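Local coordinates for protein gingipain R2 Pro-Domain (Porphyromonas gingivalis, PDB 4IEF) that probably keeps the arginine-specific cysteine protease gingipain R2 latent as its removable N-terminal propeptide, at residues A[81-86]-A[171-176]; A[134-139]-A[148-153]; A[40-45]-A[95-100]. One frame throughout, in Å; residues are numbered along the deposited sequence.

Interaction 1 of 3, residues A[81-86]-A[171-176]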
ATOM      1  N   MET A  81     -22.391   5.293  15.585  1.00 32.50           N
ATOM      2  CA  MET A  81     -22.502   3.867  15.897  1.00 32.16           C
ATOM      3  C   MET A  81     -22.138   3.580  17.350  1.00 36.89           C
ATOM      4  O   MET A  81     -21.424   4.365  17.987  1.00 37.59           O
ATOM      5  CB  MET A  81     -21.610   3.030  14.960  1.00 33.23           C
ATOM      6  CG  MET A  81     -21.870   3.259  13.470  1.00 36.55           C
ATOM      7  SD  MET A  81     -23.506   2.758  12.880  1.00 41.17           S
ATOM      8  CE  MET A  81     -23.357   0.989  12.904  1.00 36.82           C
ATOM      9  N   LYS A  82     -22.650   2.461  17.875  1.00 32.44           N
ATOM     10  CA  LYS A  82     -22.354   1.983  19.218  1.00 32.31           C
ATOM     11  C   LYS A  82     -21.973   0.506  19.145  1.00 37.85           C
ATOM     12  O   LYS A  82     -22.354  -0.193  18.195  1.00 37.40           O
ATOM     13  CB  LYS A  82     -23.517   2.210  20.202  1.00 35.46           C
ATOM     14  CG  LYS A  82     -24.767   1.364  19.956  1.00 46.80           C
ATOM     15  CD  LYS A  82     -25.747   1.455  21.113  1.00 53.65           C
ATOM     16  CE  LYS A  82     -27.024   0.701  20.827  1.00 61.93           C
ATOM     17  NZ  LYS A  82     -27.875   0.563  22.035  1.00 71.36           N
ATOM     18  N   VAL A  83     -21.220   0.039  20.145  1.00 33.57           N
ATOM     19  CA  VAL A  83     -20.831  -1.355  20.225  1.00 32.94           C
ATOM     20  C   VAL A  83     -21.325  -1.912  21.571  1.00 37.65           C
ATOM     21  O   VAL A  83     -21.122  -1.298  22.620  1.00 36.58           O
ATOM     22  CB  VAL A  83     -19.320  -1.579  19.966  1.00 35.09           C
ATOM     23  CG1 VAL A  83     -18.438  -0.833  20.972  1.00 34.20           C
ATOM     24  CG2 VAL A  83     -18.979  -3.064  19.914  1.00 34.32           C
ATOM     25  N   GLU A  84     -22.043  -3.038  21.507  1.00 36.44           N
ATOM     26  CA  GLU A  84     -22.581  -3.715  22.682  1.00 37.78           C
ATOM     27  C   GLU A  84     -22.109  -5.143  22.712  1.00 41.58           C
ATOM     28  O   GLU A  84     -22.185  -5.832  21.692  1.00 41.35           O
ATOM     29  CB  GLU A  84     -24.120  -3.692  22.708  1.00 41.01           C
ATOM     30  CG  GLU A  84     -24.765  -2.341  22.497  1.00 59.03           C
ATOM     31  CD  GLU A  84     -26.204  -2.286  22.969  1.00 89.80           C
ATOM     32  OE1 GLU A  84     -26.423  -1.817  24.108  1.00 92.64           O
ATOM     33  OE2 GLU A  84     -27.109  -2.717  22.217  1.00 81.67           O
ATOM     34  N   VAL A  85     -21.643  -5.599  23.878  1.00 38.45           N
ATOM     35  CA  VAL A  85     -21.225  -6.983  24.074  1.00 38.18           C
ATOM     36  C   VAL A  85     -22.502  -7.765  24.353  1.00 44.04           C
ATOM     37  O   VAL A  85     -23.118  -7.571  25.405  1.00 44.47           O
ATOM     38  CB  VAL A  85     -20.156  -7.121  25.190  1.00 41.12           C
ATOM     39  CG1 VAL A  85     -19.883  -8.587  25.533  1.00 40.70           C
ATOM     40  CG2 VAL A  85     -18.869  -6.410  24.792  1.00 39.71           C
ATOM     41  N   VAL A  86     -22.940  -8.591  23.385  1.00 41.47           N
ATOM     42  CA  VAL A  86     -24.177  -9.366  23.543  1.00 42.89           C
ATOM     43  C   VAL A  86     -23.882 -10.750  24.160  1.00 46.92           C
ATOM     44  O   VAL A  86     -24.777 -11.360  24.748  1.00 47.75           O
ATOM     45  CB  VAL A  86     -25.017  -9.474  22.241  1.00 47.56           C
ATOM     46  CG1 VAL A  86     -25.582  -8.111  21.850  1.00 47.77           C
ATOM     47  CG2 VAL A  86     -24.227 -10.088  21.088  1.00 46.89           C
ATOM     48  N   VAL A 171     -20.123  -9.216  19.649  1.00 32.56           N
ATOM     49  CA  VAL A 171     -20.547  -7.822  19.727  1.00 32.31           C
ATOM     50  C   VAL A 171     -21.603  -7.496  18.666  1.00 37.79           C
ATOM     51  O   VAL A 171     -21.606  -8.074  17.577  1.00 37.63           O
ATOM     52  CB  VAL A 171     -19.369  -6.808  19.655  1.00 35.13           C
ATOM     53  CG1 VAL A 171     -18.417  -6.976  20.835  1.00 33.90           C
ATOM     54  CG2 VAL A 171     -18.617  -6.877  18.322  1.00 34.46           C
ATOM     55  N   ALA A 172     -22.479  -6.545  19.000  1.00 35.06           N
ATOM     56  CA  ALA A 172     -23.477  -5.996  18.097  1.00 35.90           C
ATOM     57  C   ALA A 172     -23.113  -4.531  17.828  1.00 38.55           C
ATOM     58  O   ALA A 172     -23.053  -3.721  18.763  1.00 38.01           O
ATOM     59  CB  ALA A 172     -24.872  -6.117  18.705  1.00 37.96           C
ATOM     60  N   VAL A 173     -22.785  -4.215  16.573  1.00 34.48           N
ATOM     61  CA  VAL A 173     -22.442  -2.855  16.163  1.00 33.62           C
ATOM     62  C   VAL A 173     -23.673  -2.303  15.441  1.00 39.88           C
ATOM     63  O   VAL A 173     -24.037  -2.793  14.369  1.00 40.53           O
ATOM     64  CB  VAL A 173     -21.131  -2.769  15.335  1.00 36.50           C
ATOM     65  CG1 VAL A 173     -20.862  -1.336  14.872  1.00 36.15           C
ATOM     66  CG2 VAL A 173     -19.940  -3.306  16.138  1.00 35.33           C
ATOM     67  N   SER A 174     -24.350  -1.338  16.076  1.00 36.75           N
ATOM     68  CA  SER A 174     -25.594  -0.749  15.578  1.00 37.54           C
ATOM     69  C   SER A 174     -25.568   0.772  15.658  1.00 41.22           C
ATOM     70  O   SER A 174     -24.754   1.336  16.394  1.00 40.13           O
ATOM     71  CB  SER A 174     -26.776  -1.285  16.383  1.00 40.77           C
ATOM     72  OG  SER A 174     -26.603  -1.036  17.767  1.00 46.42           O
ATOM     73  N   GLU A 175     -26.470   1.436  14.914  1.00 38.29           N
ATOM     74  CA  GLU A 175     -26.570   2.900  14.905  1.00 37.76           C
ATOM     75  C   GLU A 175     -27.389   3.403  16.086  1.00 39.13           C
ATOM     76  O   GLU A 175     -28.232   2.677  16.610  1.00 37.75           O
ATOM     77  CB  GLU A 175     -27.141   3.437  13.577  1.00 39.84           C
ATOM     78  CG  GLU A 175     -28.357   2.716  13.043  1.00 50.04           C
ATOM     79  CD  GLU A 175     -29.031   3.418  11.882  1.00 76.83           C
ATOM     80  OE1 GLU A 175     -28.560   3.297  10.726  1.00 61.77           O
ATOM     81  OE2 GLU A 175     -30.064   4.072  12.137  1.00 85.12           O
ATOM     82  N   THR A 176     -27.100   4.639  16.525  1.00 35.25           N
ATOM     83  CA  THR A 176     -27.794   5.311  17.629  1.00 35.50           C
ATOM     84  C   THR A 176     -28.704   6.409  17.065  1.00 38.17           C
ATOM     85  O   THR A 176     -28.768   6.584  15.850  1.00 36.81           O
ATOM     86  CB  THR A 176     -26.781   5.896  18.639  1.00 41.39           C
ATOM     87  OG1 THR A 176     -25.977   6.888  18.003  1.00 38.32           O
ATOM     88  CG2 THR A 176     -25.904   4.848  19.266  1.00 38.44           C
TER

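Interaction 2 of 3, residues A[134-139]-A[148-153]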
ATOM      1  N   THR A 134     -14.474  -1.907  21.909  1.00 31.37           N
ATOM      2  CA  THR A 134     -14.525  -0.474  21.595  1.00 31.37           C
ATOM      3  C   THR A 134     -14.663  -0.238  20.081  1.00 34.51           C
ATOM      4  O   THR A 134     -14.488  -1.164  19.283  1.00 32.97           O
ATOM      5  CB  THR A 134     -13.266   0.267  22.101  1.00 38.24           C
ATOM      6  OG1 THR A 134     -12.118  -0.177  21.365  1.00 36.25           O
ATOM      7  CG2 THR A 134     -13.062   0.173  23.625  1.00 35.52           C
ATOM      8  N   LEU A 135     -14.943   1.014  19.701  1.00 31.55           N
ATOM      9  CA  LEU A 135     -14.997   1.459  18.314  1.00 31.53           C
ATOM     10  C   LEU A 135     -13.944   2.525  18.094  1.00 35.01           C
ATOM     11  O   LEU A 135     -13.767   3.398  18.950  1.00 34.36           O
ATOM     12  CB  LEU A 135     -16.385   2.012  17.928  1.00 32.74           C
ATOM     13  CG  LEU A 135     -17.525   1.010  17.721  1.00 37.68           C
ATOM     14  CD1 LEU A 135     -18.841   1.726  17.641  1.00 38.45           C
ATOM     15  CD2 LEU A 135     -17.331   0.178  16.460  1.00 38.98           C
ATOM     16  N   SER A 136     -13.243   2.462  16.952  1.00 30.63           N
ATOM     17  CA  SER A 136     -12.280   3.491  16.576  1.00 29.37           C
ATOM     18  C   SER A 136     -13.050   4.613  15.855  1.00 34.25           C
ATOM     19  O   SER A 136     -14.234   4.437  15.568  1.00 34.81           O
ATOM     20  CB  SER A 136     -11.163   2.905  15.716  1.00 32.10           C
ATOM     21  OG  SER A 136     -10.284   2.121  16.508  1.00 38.16           O
ATOM     22  N   ASP A 137     -12.408   5.768  15.597  1.00 30.67           N
ATOM     23  CA  ASP A 137     -13.043   6.913  14.939  1.00 30.87           C
ATOM     24  C   ASP A 137     -13.560   6.555  13.537  1.00 34.53           C
ATOM     25  O   ASP A 137     -12.847   5.882  12.791  1.00 34.30           O
ATOM     26  CB  ASP A 137     -12.064   8.097  14.852  1.00 32.65           C
ATOM     27  CG  ASP A 137     -11.775   8.769  16.184  1.00 45.05           C
ATOM     28  OD1 ASP A 137     -12.637   8.704  17.083  1.00 49.03           O
ATOM     29  OD2 ASP A 137     -10.709   9.397  16.308  1.00 51.55           O
ATOM     30  N   PRO A 138     -14.798   6.968  13.171  1.00 30.50           N
ATOM     31  CA  PRO A 138     -15.323   6.617  11.834  1.00 29.99           C
ATOM     32  C   PRO A 138     -14.551   7.277  10.696  1.00 32.79           C
ATOM     33  O   PRO A 138     -14.028   8.385  10.846  1.00 31.66           O
ATOM     34  CB  PRO A 138     -16.770   7.110  11.866  1.00 32.81           C
ATOM     35  CG  PRO A 138     -16.794   8.149  12.935  1.00 37.62           C
ATOM     36  CD  PRO A 138     -15.777   7.752  13.953  1.00 32.47           C
ATOM     37  N   PHE A 139     -14.469   6.575   9.564  1.00 28.68           N
ATOM     38  CA  PHE A 139     -13.744   7.048   8.391  1.00 28.23           C
ATOM     39  C   PHE A 139     -14.596   6.911   7.139  1.00 32.91           C
ATOM     40  O   PHE A 139     -15.580   6.174   7.140  1.00 32.65           O
ATOM     41  CB  PHE A 139     -12.422   6.263   8.232  1.00 28.84           C
ATOM     42  CG  PHE A 139     -12.554   4.777   7.984  1.00 29.98           C
ATOM     43  CD1 PHE A 139     -12.620   4.275   6.691  1.00 33.51           C
ATOM     44  CD2 PHE A 139     -12.550   3.872   9.045  1.00 31.12           C
ATOM     45  CE1 PHE A 139     -12.716   2.896   6.462  1.00 34.68           C
ATOM     46  CE2 PHE A 139     -12.647   2.493   8.814  1.00 33.72           C
ATOM     47  CZ  PHE A 139     -12.731   2.015   7.526  1.00 32.70           C
ATOM     48  N   VAL A 148     -13.933   0.809  12.697  1.00 26.35           N
ATOM     49  CA  VAL A 148     -13.213  -0.363  13.190  1.00 26.30           C
ATOM     50  C   VAL A 148     -13.704  -0.738  14.591  1.00 31.39           C
ATOM     51  O   VAL A 148     -13.759   0.116  15.480  1.00 31.07           O
ATOM     52  CB  VAL A 148     -11.676  -0.146  13.158  1.00 29.37           C
ATOM     53  CG1 VAL A 148     -10.926  -1.342  13.749  1.00 28.51           C
ATOM     54  CG2 VAL A 148     -11.193   0.140  11.735  1.00 29.16           C
ATOM     55  N   VAL A 149     -14.062  -2.023  14.771  1.00 28.83           N
ATOM     56  CA  VAL A 149     -14.455  -2.580  16.065  1.00 29.30           C
ATOM     57  C   VAL A 149     -13.207  -3.286  16.662  1.00 32.05           C
ATOM     58  O   VAL A 149     -12.517  -4.026  15.958  1.00 30.53           O
ATOM     59  CB  VAL A 149     -15.731  -3.485  16.017  1.00 34.11           C
ATOM     60  CG1 VAL A 149     -15.546  -4.729  15.144  1.00 33.72           C
ATOM     61  CG2 VAL A 149     -16.197  -3.865  17.423  1.00 34.51           C
ATOM     62  N   ASN A 150     -12.898  -3.004  17.935  1.00 29.22           N
ATOM     63  CA  ASN A 150     -11.749  -3.596  18.627  1.00 28.40           C
ATOM     64  C   ASN A 150     -12.185  -4.514  19.764  1.00 33.03           C
ATOM     65  O   ASN A 150     -12.970  -4.115  20.630  1.00 32.08           O
ATOM     66  CB  ASN A 150     -10.823  -2.505  19.184  1.00 27.12           C
ATOM     67  CG  ASN A 150     -10.624  -1.359  18.229  1.00 43.48           C
ATOM     68  OD1 ASN A 150     -10.073  -1.529  17.138  1.00 36.31           O
ATOM     69  ND2 ASN A 150     -11.155  -0.194  18.576  1.00 30.81           N
ATOM     70  N   PHE A 151     -11.653  -5.736  19.761  1.00 29.72           N
ATOM     71  CA  PHE A 151     -11.873  -6.707  20.829  1.00 29.65           C
ATOM     72  C   PHE A 151     -10.676  -6.684  21.745  1.00 33.13           C
ATOM     73  O   PHE A 151      -9.554  -6.770  21.250  1.00 33.25           O
ATOM     74  CB  PHE A 151     -12.065  -8.122  20.262  1.00 31.44           C
ATOM     75  CG  PHE A 151     -13.275  -8.321  19.388  1.00 33.26           C
ATOM     76  CD1 PHE A 151     -13.174  -8.236  18.004  1.00 35.52           C
ATOM     77  CD2 PHE A 151     -14.514  -8.622  19.948  1.00 35.46           C
ATOM     78  CE1 PHE A 151     -14.293  -8.452  17.192  1.00 37.15           C
ATOM     79  CE2 PHE A 151     -15.627  -8.838  19.139  1.00 38.75           C
ATOM     80  CZ  PHE A 151     -15.510  -8.752  17.767  1.00 36.76           C
ATOM     81  N   ALA A 152     -10.890  -6.534  23.059  1.00 28.55           N
ATOM     82  CA  ALA A 152      -9.820  -6.565  24.060  1.00 27.41           C
ATOM     83  C   ALA A 152     -10.068  -7.808  24.944  1.00 31.86           C
ATOM     84  O   ALA A 152     -10.728  -7.714  25.983  1.00 31.18           O
ATOM     85  CB  ALA A 152      -9.790  -5.268  24.865  1.00 27.75           C
ATOM     86  N   PRO A 153      -9.630  -9.010  24.485  1.00 29.72           N
ATOM     87  CA  PRO A 153      -9.946 -10.241  25.225  1.00 30.63           C
ATOM     88  C   PRO A 153      -9.008 -10.555  26.392  1.00 35.79           C
ATOM     89  O   PRO A 153      -9.154 -11.607  27.024  1.00 36.33           O
ATOM     90  CB  PRO A 153      -9.834 -11.317  24.149  1.00 32.13           C
ATOM     91  CG  PRO A 153      -8.774 -10.810  23.239  1.00 35.38           C
ATOM     92  CD  PRO A 153      -8.870  -9.315  23.250  1.00 30.71           C
TER
HETATM   93  O   HOH W   1     -12.305   2.934  12.657  1.00 23.13           O

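Interaction 3 of 3, residues A[40-45]-A[95-100]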
ATOM      1  N   VAL A  40       9.811 -12.636  29.553  1.00 25.97           N
ATOM      2  CA  VAL A  40      10.772 -11.547  29.356  1.00 24.86           C
ATOM      3  C   VAL A  40      11.349 -11.108  30.718  1.00 28.94           C
ATOM      4  O   VAL A  40      10.687 -11.229  31.750  1.00 28.03           O
ATOM      5  CB  VAL A  40      10.201 -10.334  28.561  1.00 28.23           C
ATOM      6  CG1 VAL A  40       9.871 -10.698  27.117  1.00 27.41           C
ATOM      7  CG2 VAL A  40       8.993  -9.715  29.250  1.00 28.25           C
ATOM      8  N   GLN A  41      12.564 -10.556  30.677  1.00 26.42           N
ATOM      9  CA  GLN A  41      13.303 -10.052  31.826  1.00 27.70           C
ATOM     10  C   GLN A  41      12.812  -8.673  32.236  1.00 31.95           C
ATOM     11  O   GLN A  41      12.839  -7.745  31.425  1.00 30.75           O
ATOM     12  CB  GLN A  41      14.811  -9.994  31.503  1.00 28.93           C
ATOM     13  CG  GLN A  41      15.695  -9.789  32.733  1.00 43.03           C
ATOM     14  CD  GLN A  41      17.147 -10.077  32.458  1.00 65.01           C
ATOM     15  OE1 GLN A  41      17.757  -9.540  31.524  1.00 63.20           O
ATOM     16  NE2 GLN A  41      17.744 -10.909  33.293  1.00 54.37           N
ATOM     17  N   THR A  42      12.372  -8.533  33.496  1.00 29.13           N
ATOM     18  CA  THR A  42      11.951  -7.220  33.990  1.00 28.86           C
ATOM     19  C   THR A  42      12.509  -6.993  35.402  1.00 34.49           C
ATOM     20  O   THR A  42      13.001  -7.932  36.028  1.00 34.72           O
ATOM     21  CB  THR A  42      10.414  -7.023  33.944  1.00 29.70           C
ATOM     22  OG1 THR A  42       9.787  -7.673  35.046  1.00 33.06           O
ATOM     23  CG2 THR A  42       9.775  -7.456  32.633  1.00 25.25           C
ATOM     24  N   SER A  43      12.393  -5.750  35.905  1.00 32.19           N
ATOM     25  CA  SER A  43      12.808  -5.344  37.252  1.00 33.52           C
ATOM     26  C   SER A  43      12.015  -6.082  38.338  1.00 39.46           C
ATOM     27  O   SER A  43      12.530  -6.263  39.440  1.00 41.91           O
ATOM     28  CB  SER A  43      12.635  -3.838  37.427  1.00 37.53           C
ATOM     29  OG  SER A  43      11.297  -3.435  37.177  1.00 44.69           O
ATOM     30  N   LYS A  44      10.772  -6.509  38.025  1.00 34.98           N
ATOM     31  CA  LYS A  44       9.895  -7.248  38.945  1.00 35.46           C
ATOM     32  C   LYS A  44      10.008  -8.776  38.730  1.00 40.44           C
ATOM     33  O   LYS A  44       9.203  -9.534  39.266  1.00 41.40           O
ATOM     34  CB  LYS A  44       8.433  -6.785  38.781  1.00 37.20           C
ATOM     35  CG  LYS A  44       8.161  -5.373  39.282  1.00 45.52           C
ATOM     36  CD  LYS A  44       6.702  -4.982  39.073  1.00 50.05           C
ATOM     37  CE  LYS A  44       6.432  -3.531  39.401  1.00 54.11           C
ATOM     38  NZ  LYS A  44       6.484  -3.253  40.865  1.00 61.66           N
ATOM     39  N   GLY A  45      11.018  -9.202  37.972  1.00 36.92           N
ATOM     40  CA  GLY A  45      11.262 -10.605  37.651  1.00 36.47           C
ATOM     41  C   GLY A  45      10.785 -10.972  36.262  1.00 38.34           C
ATOM     42  O   GLY A  45      10.638 -10.097  35.404  1.00 37.18           O
ATOM     43  N   ASP A  95      -1.997 -15.249  39.702  1.00 43.17           N
ATOM     44  CA  ASP A  95      -0.586 -14.978  40.018  1.00 43.22           C
ATOM     45  C   ASP A  95       0.256 -14.888  38.729  1.00 44.74           C
ATOM     46  O   ASP A  95       1.315 -15.506  38.600  1.00 44.77           O
ATOM     47  CB  ASP A  95      -0.015 -16.009  41.013  1.00 46.71           C
ATOM     48  CG  ASP A  95       1.237 -15.547  41.742  1.00 63.24           C
ATOM     49  OD1 ASP A  95       1.235 -14.408  42.272  1.00 64.08           O
ATOM     50  OD2 ASP A  95       2.208 -16.332  41.805  1.00 72.52           O
ATOM     51  N   VAL A  96      -0.242 -14.097  37.778  1.00 39.34           N
ATOM     52  CA  VAL A  96       0.397 -13.869  36.492  1.00 37.90           C
ATOM     53  C   VAL A  96       1.011 -12.480  36.501  1.00 38.65           C
ATOM     54  O   VAL A  96       0.359 -11.520  36.917  1.00 37.59           O
ATOM     55  CB  VAL A  96      -0.605 -14.039  35.310  1.00 42.05           C
ATOM     56  CG1 VAL A  96       0.079 -13.850  33.960  1.00 41.38           C
ATOM     57  CG2 VAL A  96      -1.298 -15.393  35.363  1.00 42.61           C
ATOM     58  N   LEU A  97       2.261 -12.373  36.053  1.00 33.41           N
ATOM     59  CA  LEU A  97       2.910 -11.079  35.910  1.00 32.10           C
ATOM     60  C   LEU A  97       2.954 -10.763  34.421  1.00 33.24           C
ATOM     61  O   LEU A  97       3.677 -11.429  33.677  1.00 32.86           O
ATOM     62  CB  LEU A  97       4.311 -11.051  36.562  1.00 32.37           C
ATOM     63  CG  LEU A  97       5.148  -9.772  36.365  1.00 35.93           C
ATOM     64  CD1 LEU A  97       4.523  -8.572  37.068  1.00 36.16           C
ATOM     65  CD2 LEU A  97       6.570  -9.974  36.845  1.00 36.56           C
ATOM     66  N   ILE A  98       2.104  -9.820  33.973  1.00 28.71           N
ATOM     67  CA  ILE A  98       2.043  -9.387  32.574  1.00 27.08           C
ATOM     68  C   ILE A  98       3.066  -8.275  32.393  1.00 32.09           C
ATOM     69  O   ILE A  98       3.124  -7.354  33.215  1.00 31.48           O
ATOM     70  CB  ILE A  98       0.608  -8.961  32.141  1.00 29.45           C
ATOM     71  CG1 ILE A  98      -0.380 -10.160  32.162  1.00 29.72           C
ATOM     72  CG2 ILE A  98       0.577  -8.217  30.781  1.00 28.40           C
ATOM     73  CD1 ILE A  98      -0.149 -11.326  31.138  1.00 32.80           C
ATOM     74  N   ALA A  99       3.884  -8.380  31.325  1.00 29.29           N
ATOM     75  CA  ALA A  99       4.930  -7.419  30.986  1.00 27.80           C
ATOM     76  C   ALA A  99       4.354  -6.034  30.647  1.00 31.88           C
ATOM     77  O   ALA A  99       3.292  -5.955  30.024  1.00 29.95           O
ATOM     78  CB  ALA A  99       5.749  -7.940  29.820  1.00 27.73           C
ATOM     79  N   PRO A 100       5.041  -4.934  31.040  1.00 29.83           N
ATOM     80  CA  PRO A 100       4.530  -3.599  30.706  1.00 29.43           C
ATOM     81  C   PRO A 100       4.883  -3.219  29.269  1.00 32.20           C
ATOM     82  O   PRO A 100       5.911  -3.648  28.738  1.00 31.59           O
ATOM     83  CB  PRO A 100       5.224  -2.700  31.729  1.00 31.62           C
ATOM     84  CG  PRO A 100       6.509  -3.386  32.010  1.00 35.82           C
ATOM     85  CD  PRO A 100       6.323  -4.853  31.771  1.00 31.50           C
TER

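Interaction 1 of 3, residues A[81-86]-A[171-176]
V83 presents one methyl to two residues of the opposing antiparallel strand. A chi1 of 60° leaves CG2 anti to the backbone N, where it lies 3.8 Å from V171 CB and 3.9 Å from V173 CG2, so the valines cross at an angle and one branch touches both. V85 extends this apolar face, its CG2 meeting V171 CG1 at 4.0 Å.

M81 adds a different shape. Its chain is bent at both chi2 (-65°) and chi3 (-73°), which folds the thioether back over the partner strand: SD lies 3.8 Å from E175 CB, and CE rests 3.5 Å from S174 C.

On the face opposite the valines, shared by K82, E84, A172 and S174, the lysine is extended beyond CG. K82 CB meets T176 CG2 at 3.7 Å, its CE passes S174 OG at 3.5 Å, and NZ reaches E84 OE2 in a 3.4 Å salt bridge within its own strand. The carboxylate of E175 is bound by R79, and T176 OG1 bonds A80 O.

Four backbone hydrogen bonds, reciprocal in K82 with S174 and in E84 with A172, fix the register. The two faces therefore differ in chemistry: the valines form an apolar face turned to L135 and V149, whereas on the more exposed face K82 and E84 pair their charges and probably offset one another in part.

Interaction 2 of 3, residues A[134-139]-A[148-153]
N150 reaches across to T134 and S136, and its side chain carries the polar part of this hairpin contact. CB comes first, lying 3.4 Å from T134 OG1 on the face that the two residues share. With CG anti to the carbonyl carbon (chi1 -42°), the amide turns along the partner strand instead of away from it. ND2 then gives one hydrogen to T134 OG1 at 3.0 Å (angle at H 166°) and the other to S136 OG at 3.2 Å (160°). Both oxygens lie close to the amide plane, so the two N-H groups are spent in fairly straight bonds and the rotation of the amide is fixed. At the tip, OD1 accepts from S70 OG and is bonded by a basic side chain of another protein's chain; S136 OG also bonds a basic side chain there.

Backbone bonds join the segments: T134 and N150 reciprocally, and S136 N to V148 O at 2.8 Å. Where the strands part, one water accepts the N-H of V148 (N to O 2.7 Å) and donates to D137 O at 3.0 Å. F139 CE2 touches V148 CG2 at 4.0 Å.

The doubly anchored amide and the F139 ring, stacked on an aromatic side chain of the other protein chain, suggest that the hairpin offers pre-positioned groups at that interface, consistent with a propeptide bound to its protease.

Interaction 3 of 3, residues A[40-45]-A[95-100]
L97 sets one methyl, CD2, against the T42-G45 turn, and V40 meets A99 farther along. In L97, CG is anti to the backbone N (chi1 175°) and the second torsion brings CD2 forward to K44 O at 3.6 Å and K44 CB at 4.2 Å; the same methyl lies 4.3 Å from T42 OG1. A leucine branch thus packs on the backbone of a type I turn, beside its polar atoms.

In V40, with CG1 anti to the carbonyl carbon (chi1 -66°), CG2 falls between the backbone N and the carbonyl carbon and lies 3.7 Å from A99 CB. T42 divides its branches. CG2 makes a loose contact with P100 CD at 4.4 Å, while OG1 donates to G45 O at 2.6 Å and weakly accepts K44 N, tying the side chain into the turn; it also bonds Y118 OH. K44 starts toward L97 but runs extended before bending at its last torsion, and its ammonium makes a cation-pi contact with Y118. At the phi of G45 (101°), with its psi, a CB would press on the carbonyl O of K44, so the backbone here suits glycine.

Between the two segments the contact is wholly van der Waals and small, 200 Å² in all. The turn joins strands 36-42 and 45-51 of a two-stranded antiparallel sheet. A47 pairs with V40 inside this hairpin, and Q48 bonds L97 and A99, so the loop after strand 79-93 is tied along strand 45-51.

Overall arrangement
Interactions 1 and 2 belong to one antiparallel sheet, in which strands 162-176 and 144-157 are neighbours; their centres are 11 Å apart. They meet directly: V83 CG2 lies 3.8 Å from V149 CG2, and V171 CG2 lies 3.7 Å from F151 CE2. Along the chain, interaction 2 is nested inside the loop closed by interaction 1. Interaction 3 stands apart, its centre 35 Å from that of interaction 1 and 28 Å from that of interaction 2, where a separate two-stranded hairpin meets the loop after strand 79-93. Interaction 2 contacts the other protein chain, whereas the segments of interaction 1 do not, and the F139 side chain is about 6 Å from a bound calcium ion.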